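Local atomic coordinates of probable tagatose 6-phosphate kinase (Sinorhizobium meliloti, PDB entry 3TXV), a protein that probably acts in tagatose 6-phosphate metabolism and belongs to the family of GatZ/KbaZ-like subunits of tagatose-1,6-bisphosphate aldolase. Residues D94-N99 with E114-A119; A396-G401 with K408-A413; F234-V239 with K336-S341. One frame throughout, in Å; residues are numbered along the deposited sequence.

Overall arrangement
The chain is a barrel of eight parallel strands with helices around it, the TIM-barrel fold. Contact 1 joins the third barrel strand to the helix that follows it. H95 of that strand faces a vacant point together with E178 and H265, possibly a metal site. Contact 3 joins a small beta-hairpin to a loop between two later helices. Its centre is about 30 Å from that of contact 1, and their nearest atoms are about 10 Å apart. Contact 2 pairs two C-terminal helices. It lies across the chain's centre from contact 1, about 39 Å between centres, and about 31 Å from the centre of contact 3. No two of the contacts touch.

Contact 1: D94-N99 with E114-A119; sequences DHLGPN and EAMITA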
loop_
_atom_site.group_PDB
_atom_site.type_symbol
_atom_site.label_atom_id
_atom_site.label_comp_id
_atom_site.label_asym_id
_atom_site.label_seq_id
_atom_site.Cartn_x
_atom_site.Cartn_y
_atom_site.Cartn_z
ATOM N N ASP A 94 -2.822 -7.149 -4.775
ATOM C CA ASP A 94 -1.663 -6.523 -5.399
ATOM C C ASP A 94 -0.552 -7.520 -5.643
ATOM O O ASP A 94 -0.234 -8.348 -4.785
ATOM C CB ASP A 94 -1.150 -5.372 -4.530
ATOM C CG ASP A 94 0.087 -4.695 -5.122
ATOM O OD1 ASP A 94 0.183 -4.657 -6.365
ATOM O OD2 ASP A 94 0.956 -4.214 -4.365
ATOM N N HIS A 95 0.052 -7.416 -6.816
ATOM C CA HIS A 95 1.083 -8.362 -7.241
ATOM C C HIS A 95 0.657 -9.804 -6.982
ATOM O O HIS A 95 1.281 -10.480 -6.173
ATOM C CB HIS A 95 2.448 -8.079 -6.551
ATOM C CG HIS A 95 3.067 -6.782 -6.965
ATOM N ND1 HIS A 95 3.733 -6.627 -8.164
ATOM C CD2 HIS A 95 3.102 -5.570 -6.354
ATOM C CE1 HIS A 95 4.139 -5.369 -8.280
ATOM N NE2 HIS A 95 3.768 -4.707 -7.195
ATOM N N LEU A 96 -0.392 -10.277 -7.650
ATOM C CA LEU A 96 -0.797 -11.681 -7.502
ATOM C C LEU A 96 -0.121 -12.528 -8.549
ATOM O O LEU A 96 0.015 -12.123 -9.691
ATOM C CB LEU A 96 -2.311 -11.828 -7.604
ATOM C CG LEU A 96 -3.213 -11.333 -6.465
ATOM C CD1 LEU A 96 -2.560 -10.362 -5.524
ATOM C CD2 LEU A 96 -4.463 -10.738 -7.059
ATOM N N GLY A 97 0.304 -13.714 -8.153
ATOM C CA GLY A 97 1.107 -14.565 -9.025
ATOM C C GLY A 97 2.059 -15.442 -8.246
ATOM O O GLY A 97 1.845 -15.676 -7.062
ATOM N N PRO A 98 3.129 -15.930 -8.902
ATOM C CA PRO A 98 4.102 -16.877 -8.318
ATOM C C PRO A 98 5.049 -16.299 -7.268
ATOM O O PRO A 98 5.760 -17.063 -6.601
ATOM C CB PRO A 98 4.934 -17.331 -9.517
ATOM C CG PRO A 98 4.309 -16.772 -10.733
ATOM C CD PRO A 98 3.405 -15.646 -10.322
ATOM N N ASN A 99 5.082 -14.981 -7.106
ATOM C CA ASN A 99 6.070 -14.352 -6.213
ATOM C C ASN A 99 6.316 -15.006 -4.846
ATOM O O ASN A 99 7.459 -15.197 -4.468
ATOM C CB ASN A 99 5.767 -12.872 -6.030
ATOM C CG ASN A 99 6.866 -12.147 -5.306
ATOM O OD1 ASN A 99 7.850 -11.730 -5.916
ATOM N ND2 ASN A 99 6.710 -11.988 -3.995
ATOM N N GLU A 114 -2.410 -20.331 -8.486
ATOM C CA GLU A 114 -3.755 -20.716 -8.886
ATOM C C GLU A 114 -4.713 -20.895 -7.729
ATOM O O GLU A 114 -5.813 -20.364 -7.778
ATOM C CB GLU A 114 -3.714 -21.953 -9.778
ATOM C CG GLU A 114 -3.318 -21.620 -11.201
ATOM C CD GLU A 114 -3.090 -22.846 -12.063
ATOM O OE1 GLU A 114 -2.082 -22.863 -12.824
ATOM O OE2 GLU A 114 -3.922 -23.787 -11.996
ATOM N N ALA A 115 -4.293 -21.610 -6.689
ATOM C CA ALA A 115 -5.115 -21.763 -5.474
ATOM C C ALA A 115 -5.385 -20.409 -4.827
ATOM O O ALA A 115 -6.453 -20.177 -4.234
ATOM C CB ALA A 115 -4.468 -22.716 -4.469
HETATM N N MSE A 116 -4.412 -19.510 -4.992
HETATM C CA MSE A 116 -4.460 -18.230 -4.328
HETATM C C MSE A 116 -5.434 -17.302 -5.029
HETATM O O MSE A 116 -6.227 -16.626 -4.380
HETATM C CB MSE A 116 -3.077 -17.615 -4.280
HETATM C CG MSE A 116 -2.807 -16.756 -5.485
HETATM SE SE MSE A 116 -3.069 -14.840 -5.155
HETATM C CE MSE A 116 -1.403 -14.767 -4.028
ATOM N N ILE A 117 -5.344 -17.256 -6.355
ATOM C CA ILE A 117 -6.232 -16.439 -7.151
ATOM C C ILE A 117 -7.693 -16.788 -6.825
ATOM O O ILE A 117 -8.502 -15.875 -6.638
ATOM C CB ILE A 117 -5.887 -16.544 -8.657
ATOM C CG1 ILE A 117 -5.250 -15.254 -9.164
ATOM C CG2 ILE A 117 -7.108 -16.832 -9.507
ATOM C CD1 ILE A 117 -6.124 -14.035 -9.064
ATOM N N THR A 118 -8.011 -18.091 -6.706
ATOM C CA THR A 118 -9.387 -18.528 -6.342
ATOM C C THR A 118 -9.823 -18.020 -4.979
ATOM O O THR A 118 -10.954 -17.552 -4.838
ATOM C CB THR A 118 -9.647 -20.095 -6.373
ATOM O OG1 THR A 118 -8.764 -20.722 -7.293
ATOM N N ALA A 119 -8.940 -18.157 -3.990
ATOM C CA ALA A 119 -9.227 -17.717 -2.626
ATOM C C ALA A 119 -9.605 -16.237 -2.641
ATOM O O ALA A 119 -10.628 -15.861 -2.087
ATOM C CB ALA A 119 -8.072 -17.995 -1.688
#
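The CG of L96 stands beside its backbone N and anti to the carbonyl carbon (chi1 -72°), which lays CB and CG against M116 and brings CD2 to I117. In the selenomethionine M116, chi1 (90°) and chi2 (99°) carry SE to the leucine, and the further bend at chi3 sets only the terminal CE. SE lies 3.7 Å from CG of L96 and 4.0 Å from CB of L96. The selenium therefore rests against the stem of the leucine. The two side chains cross at about a right angle. I117, one residue on in the helix, reaches in with its tip. Its CD1 comes 4.2 Å from CD2 of L96, so the leucine meets two neighbouring helix residues. All three are buried and the contact is apolar, with no hydrogen bond across it. G97 follows at backbone angles that call for glycine, and there the chain leaves the strand. The arrangement is the strand-to-helix step of a beta-alpha-beta unit of the barrel, which strand 127-130 completes. On the barrel side, D94 forms a salt bridge with K287, and H95 ND1 bonds D131. H95, E178 and H265 turn donor atoms to one vacant point, perhaps an empty metal site. The backbone of L96 is bonded to H129 of strand 127-130 and to D131 just after it, I117 also packs on L155 of helix 145-161, and M116 also touches Q59 in a loop.

Contact 2: A396-G401 with K408-A413; sequences ARVRNG and KPLALA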
loop_
_atom_site.group_PDB
_atom_site.type_symbol
_atom_site.label_atom_id
_atom_site.label_comp_id
_atom_site.label_asym_id
_atom_site.label_seq_id
_atom_site.Cartn_x
_atom_site.Cartn_y
_atom_site.Cartn_z
ATOM N N ALA A 396 -2.702 23.733 13.452
ATOM C CA ALA A 396 -3.729 24.519 12.763
ATOM C C ALA A 396 -5.116 23.858 12.861
ATOM O O ALA A 396 -6.118 24.526 13.180
ATOM C CB ALA A 396 -3.342 24.769 11.309
ATOM N N ARG A 397 -5.176 22.551 12.609
ATOM C CA ARG A 397 -6.440 21.847 12.715
ATOM C C ARG A 397 -7.001 21.790 14.140
ATOM O O ARG A 397 -8.221 21.905 14.325
ATOM C CB ARG A 397 -6.360 20.460 12.090
ATOM C CG ARG A 397 -6.610 20.472 10.601
ATOM C CD ARG A 397 -6.484 19.080 10.017
ATOM N NE ARG A 397 -5.076 18.778 9.881
ATOM C CZ ARG A 397 -4.516 17.585 10.028
ATOM N NH1 ARG A 397 -5.246 16.504 10.328
ATOM N NH2 ARG A 397 -3.205 17.489 9.871
ATOM N N VAL A 398 -6.134 21.620 15.138
ATOM C CA VAL A 398 -6.582 21.715 16.525
ATOM C C VAL A 398 -7.107 23.126 16.887
ATOM O O VAL A 398 -8.067 23.266 17.652
ATOM C CB VAL A 398 -5.472 21.353 17.499
ATOM C CG1 VAL A 398 -5.949 21.539 18.969
ATOM C CG2 VAL A 398 -4.999 19.943 17.248
ATOM N N ARG A 399 -6.488 24.164 16.340
ATOM C CA ARG A 399 -6.951 25.514 16.628
ATOM C C ARG A 399 -8.361 25.764 16.056
ATOM O O ARG A 399 -9.237 26.298 16.760
ATOM C CB ARG A 399 -5.949 26.555 16.129
ATOM C CG ARG A 399 -4.595 26.511 16.880
ATOM C CD ARG A 399 -4.614 27.172 18.258
ATOM N NE ARG A 399 -5.146 28.536 18.175
ATOM C CZ ARG A 399 -4.493 29.596 17.697
ATOM N NH1 ARG A 399 -3.236 29.475 17.237
ATOM N NH2 ARG A 399 -5.098 30.782 17.664
ATOM N N ASN A 400 -8.576 25.337 14.803
ATOM C CA ASN A 400 -9.848 25.540 14.083
ATOM C C ASN A 400 -11.007 24.645 14.580
ATOM O O ASN A 400 -12.119 24.719 14.055
ATOM C CB ASN A 400 -9.634 25.370 12.560
ATOM N N GLY A 401 -10.737 23.806 15.582
ATOM C CA GLY A 401 -11.721 22.841 16.075
ATOM C C GLY A 401 -11.913 21.541 15.291
ATOM O O GLY A 401 -12.600 20.635 15.781
ATOM N N LYS A 408 -5.646 9.350 19.906
ATOM C CA LYS A 408 -6.147 8.611 18.722
ATOM C C LYS A 408 -6.648 9.562 17.635
ATOM O O LYS A 408 -6.353 9.358 16.444
ATOM C CB LYS A 408 -7.249 7.631 19.153
ATOM C CG LYS A 408 -7.560 6.463 18.234
ATOM C CD LYS A 408 -8.907 6.670 17.546
ATOM C CE LYS A 408 -9.812 5.414 17.652
ATOM N NZ LYS A 408 -9.462 4.319 16.695
ATOM N N PRO A 409 -7.415 10.600 18.023
ATOM C CA PRO A 409 -7.713 11.587 16.998
ATOM C C PRO A 409 -6.459 12.233 16.406
ATOM O O PRO A 409 -6.435 12.542 15.220
ATOM C CB PRO A 409 -8.562 12.619 17.756
ATOM C CG PRO A 409 -9.333 11.784 18.719
ATOM C CD PRO A 409 -8.334 10.732 19.178
ATOM N N LEU A 410 -5.423 12.428 17.209
ATOM C CA LEU A 410 -4.207 13.004 16.665
ATOM C C LEU A 410 -3.458 12.023 15.748
ATOM O O LEU A 410 -2.810 12.431 14.761
ATOM C CB LEU A 410 -3.330 13.586 17.769
ATOM C CG LEU A 410 -3.895 14.837 18.470
ATOM C CD1 LEU A 410 -3.187 15.085 19.777
ATOM C CD2 LEU A 410 -3.835 16.093 17.580
ATOM N N ALA A 411 -3.596 10.735 16.027
ATOM C CA ALA A 411 -3.061 9.723 15.130
ATOM C C ALA A 411 -3.838 9.661 13.805
ATOM O O ALA A 411 -3.235 9.756 12.767
ATOM C CB ALA A 411 -3.005 8.360 15.830
ATOM N N LEU A 412 -5.169 9.522 13.819
ATOM C CA LEU A 412 -5.943 9.626 12.554
ATOM C C LEU A 412 -5.637 10.915 11.798
ATOM O O LEU A 412 -5.479 10.929 10.591
ATOM C CB LEU A 412 -7.436 9.591 12.809
ATOM C CG LEU A 412 -8.256 8.320 13.065
ATOM C CD1 LEU A 412 -7.416 7.042 13.323
ATOM C CD2 LEU A 412 -9.258 8.585 14.227
ATOM N N ALA A 413 -5.539 12.004 12.538
ATOM C CA ALA A 413 -5.281 13.324 11.981
ATOM C C ALA A 413 -4.024 13.349 11.177
ATOM O O ALA A 413 -4.000 14.000 10.146
ATOM C CB ALA A 413 -5.184 14.342 13.086
#
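The guanidinium of R397 meets the helix 407-424 at its edge, near its own plane. NH1 of R397 donates to the carbonyl O of A413 at 2.8 Å, and the bond is fairly straight, with an N-H...O angle of 165°. The oxygen lies close to the guanidinium plane. The nitrogen, however, sits above the carbonyl plane, 38° out of it, and not on a lone pair. A bend at chi3 (-78°) turns the end of the arginine toward this oxygen. CB of A413 also lies 3.5 Å from NH1 of R397. These are two successive helices, 395-399 and 407-424, joined by a short loop near the C-terminal end of the chain. G401, with positive phi, is the first residue after helix 395-399 to leave helical backbone angles. A leucine in place of R397 would probably leave the A413 oxygen without this donor and lose one polar tie between the helices. NH2 of R397 has a weak bond to the carbonyl O of G393. Next to R397, V398 meets L410 at about a right angle, CG2 of V398 lying 4.0 Å from CD2 of L410. Both side chains also touch I387 of helix 384-390.

Contact 3: F234-V239 with K336-S341; sequences FGNENV and KYYHGS
N236 lies in the turn of a small beta-hairpin, strands 233-234 and 239-240, and meets Y338 in the loop between helices 332-335 and 342-351. Within the hairpin the backbone N of G235 bonds the O of N238 at 2.7 Å, which closes the turn. N236 points toward the other loop. With CG anti to its carbonyl carbon (chi1 -70°), the amide is carried to the tyrosine ring. The ring is met at its edge, in its plane, and not over a face. Amide and ring planes stand 55° apart. No hydrogen bond links the two loops here. Each polar end is held by other residues: OD1 of N236 bonds S352 OG, and the hydroxyl of Y338 bonds the backbone N of R356. The backbone of N236 is also bonded to Y353, so the hairpin turn is tied to the chain just after helix 342-351. At the start of that helix S341 is the N-cap, its OG bonded to the N of E344. At the meeting point, OD1 of N236 lies 3.8 Å from both CD1 and CE1 of Y338.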
loop_
_atom_site.group_PDB
_atom_site.type_symbol
_atom_site.label_atom_id
_atom_site.label_comp_id
_atom_site.label_asym_id
_atom_site.label_seq_id
_atom_site.Cartn_x
_atom_site.Cartn_y
_atom_site.Cartn_z
ATOM N N PHE A 234 11.435 7.170 -4.505
ATOM C CA PHE A 234 11.851 7.797 -3.222
ATOM C C PHE A 234 12.954 6.979 -2.546
ATOM O O PHE A 234 12.964 5.754 -2.634
ATOM C CB PHE A 234 10.681 8.048 -2.266
ATOM C CG PHE A 234 9.929 6.822 -1.896
ATOM C CD1 PHE A 234 8.738 6.515 -2.534
ATOM C CD2 PHE A 234 10.405 5.971 -0.903
ATOM C CE1 PHE A 234 8.040 5.358 -2.204
ATOM C CE2 PHE A 234 9.731 4.799 -0.557
ATOM C CZ PHE A 234 8.557 4.483 -1.201
ATOM N N GLY A 235 13.897 7.651 -1.891
ATOM C CA GLY A 235 15.030 6.958 -1.236
ATOM C C GLY A 235 14.858 6.924 0.262
ATOM O O GLY A 235 13.755 7.139 0.740
ATOM N N ASN A 236 15.924 6.669 1.016
ATOM C CA ASN A 236 15.865 6.861 2.477
ATOM C C ASN A 236 15.472 8.274 2.861
ATOM O O ASN A 236 14.524 8.458 3.624
ATOM C CB ASN A 236 17.175 6.491 3.174
ATOM C CG ASN A 236 17.448 5.006 3.153
ATOM O OD1 ASN A 236 16.532 4.185 3.181
ATOM N ND2 ASN A 236 18.711 4.650 3.088
ATOM N N GLU A 237 16.174 9.264 2.312
ATOM C CA GLU A 237 15.990 10.652 2.753
ATOM C C GLU A 237 15.738 11.669 1.678
ATOM O O GLU A 237 15.928 12.872 1.924
ATOM C CB GLU A 237 17.210 11.152 3.493
ATOM C CG GLU A 237 17.809 10.216 4.483
ATOM C CD GLU A 237 19.216 10.624 4.806
ATOM O OE1 GLU A 237 19.714 11.583 4.172
ATOM O OE2 GLU A 237 19.827 9.993 5.692
ATOM N N ASN A 238 15.345 11.214 0.492
ATOM C CA ASN A 238 15.053 12.129 -0.611
ATOM C C ASN A 238 13.990 11.581 -1.560
ATOM O O ASN A 238 13.913 10.384 -1.765
ATOM C CB ASN A 238 16.369 12.608 -1.294
ATOM C CG ASN A 238 16.411 12.322 -2.820
ATOM O OD1 ASN A 238 16.521 13.257 -3.674
ATOM N ND2 ASN A 238 16.355 11.017 -3.170
ATOM N N VAL A 239 13.148 12.469 -2.085
ATOM C CA VAL A 239 12.071 12.142 -3.024
ATOM C C VAL A 239 12.404 12.707 -4.420
ATOM O O VAL A 239 12.949 13.817 -4.551
ATOM C CB VAL A 239 10.717 12.735 -2.522
ATOM C CG1 VAL A 239 9.534 12.462 -3.491
ATOM C CG2 VAL A 239 10.399 12.243 -1.112
ATOM N N LYS A 336 17.901 -5.835 4.506
ATOM C CA LYS A 336 18.234 -5.627 3.112
ATOM C C LYS A 336 18.150 -4.165 2.720
ATOM O O LYS A 336 18.594 -3.806 1.634
ATOM C CB LYS A 336 17.300 -6.424 2.173
ATOM C CG LYS A 336 17.202 -7.946 2.414
ATOM C CD LYS A 336 17.053 -8.747 1.089
ATOM C CE LYS A 336 15.739 -8.489 0.258
ATOM N NZ LYS A 336 15.784 -7.413 -0.813
ATOM N N TYR A 337 17.585 -3.326 3.588
ATOM C CA TYR A 337 17.224 -1.968 3.189
ATOM C C TYR A 337 18.120 -0.909 3.739
ATOM O O TYR A 337 18.313 0.102 3.102
ATOM C CB TYR A 337 15.780 -1.652 3.549
ATOM C CG TYR A 337 14.822 -2.406 2.670
ATOM C CD1 TYR A 337 14.485 -3.746 2.955
ATOM C CD2 TYR A 337 14.273 -1.801 1.527
ATOM C CE1 TYR A 337 13.643 -4.451 2.140
ATOM C CE2 TYR A 337 13.397 -2.502 0.701
ATOM C CZ TYR A 337 13.103 -3.825 1.017
ATOM O OH TYR A 337 12.259 -4.519 0.207
ATOM N N TYR A 338 18.669 -1.115 4.920
ATOM C CA TYR A 338 19.445 -0.051 5.560
ATOM C C TYR A 338 20.886 -0.481 5.754
ATOM O O TYR A 338 21.166 -1.482 6.415
ATOM C CB TYR A 338 18.830 0.362 6.901
ATOM C CG TYR A 338 17.341 0.700 6.892
ATOM C CD1 TYR A 338 16.793 1.540 5.920
ATOM C CD2 TYR A 338 16.484 0.193 7.892
ATOM C CE1 TYR A 338 15.427 1.848 5.935
ATOM C CE2 TYR A 338 15.112 0.507 7.917
ATOM C CZ TYR A 338 14.595 1.336 6.939
ATOM O OH TYR A 338 13.261 1.648 6.948
ATOM N N HIS A 339 21.799 0.293 5.180
ATOM C CA HIS A 339 23.179 -0.136 5.058
ATOM C C HIS A 339 24.132 0.898 5.635
ATOM O O HIS A 339 23.753 2.038 5.834
ATOM C CB HIS A 339 23.479 -0.399 3.582
ATOM C CG HIS A 339 22.614 -1.462 2.965
ATOM N ND1 HIS A 339 22.527 -2.745 3.475
ATOM C CD2 HIS A 339 21.814 -1.439 1.868
ATOM C CE1 HIS A 339 21.713 -3.465 2.719
ATOM N NE2 HIS A 339 21.268 -2.698 1.736
ATOM N N GLY A 340 25.364 0.500 5.928
ATOM C CA GLY A 340 26.357 1.456 6.425
ATOM C C GLY A 340 26.682 1.261 7.882
ATOM O O GLY A 340 26.509 0.173 8.437
ATOM N N SER A 341 27.148 2.331 8.514
ATOM C CA SER A 341 27.542 2.288 9.929
ATOM C C SER A 341 26.358 2.016 10.817
ATOM O O SER A 341 25.210 2.223 10.397
ATOM C CB SER A 341 28.158 3.612 10.337
ATOM O OG SER A 341 27.219 4.667 10.245
#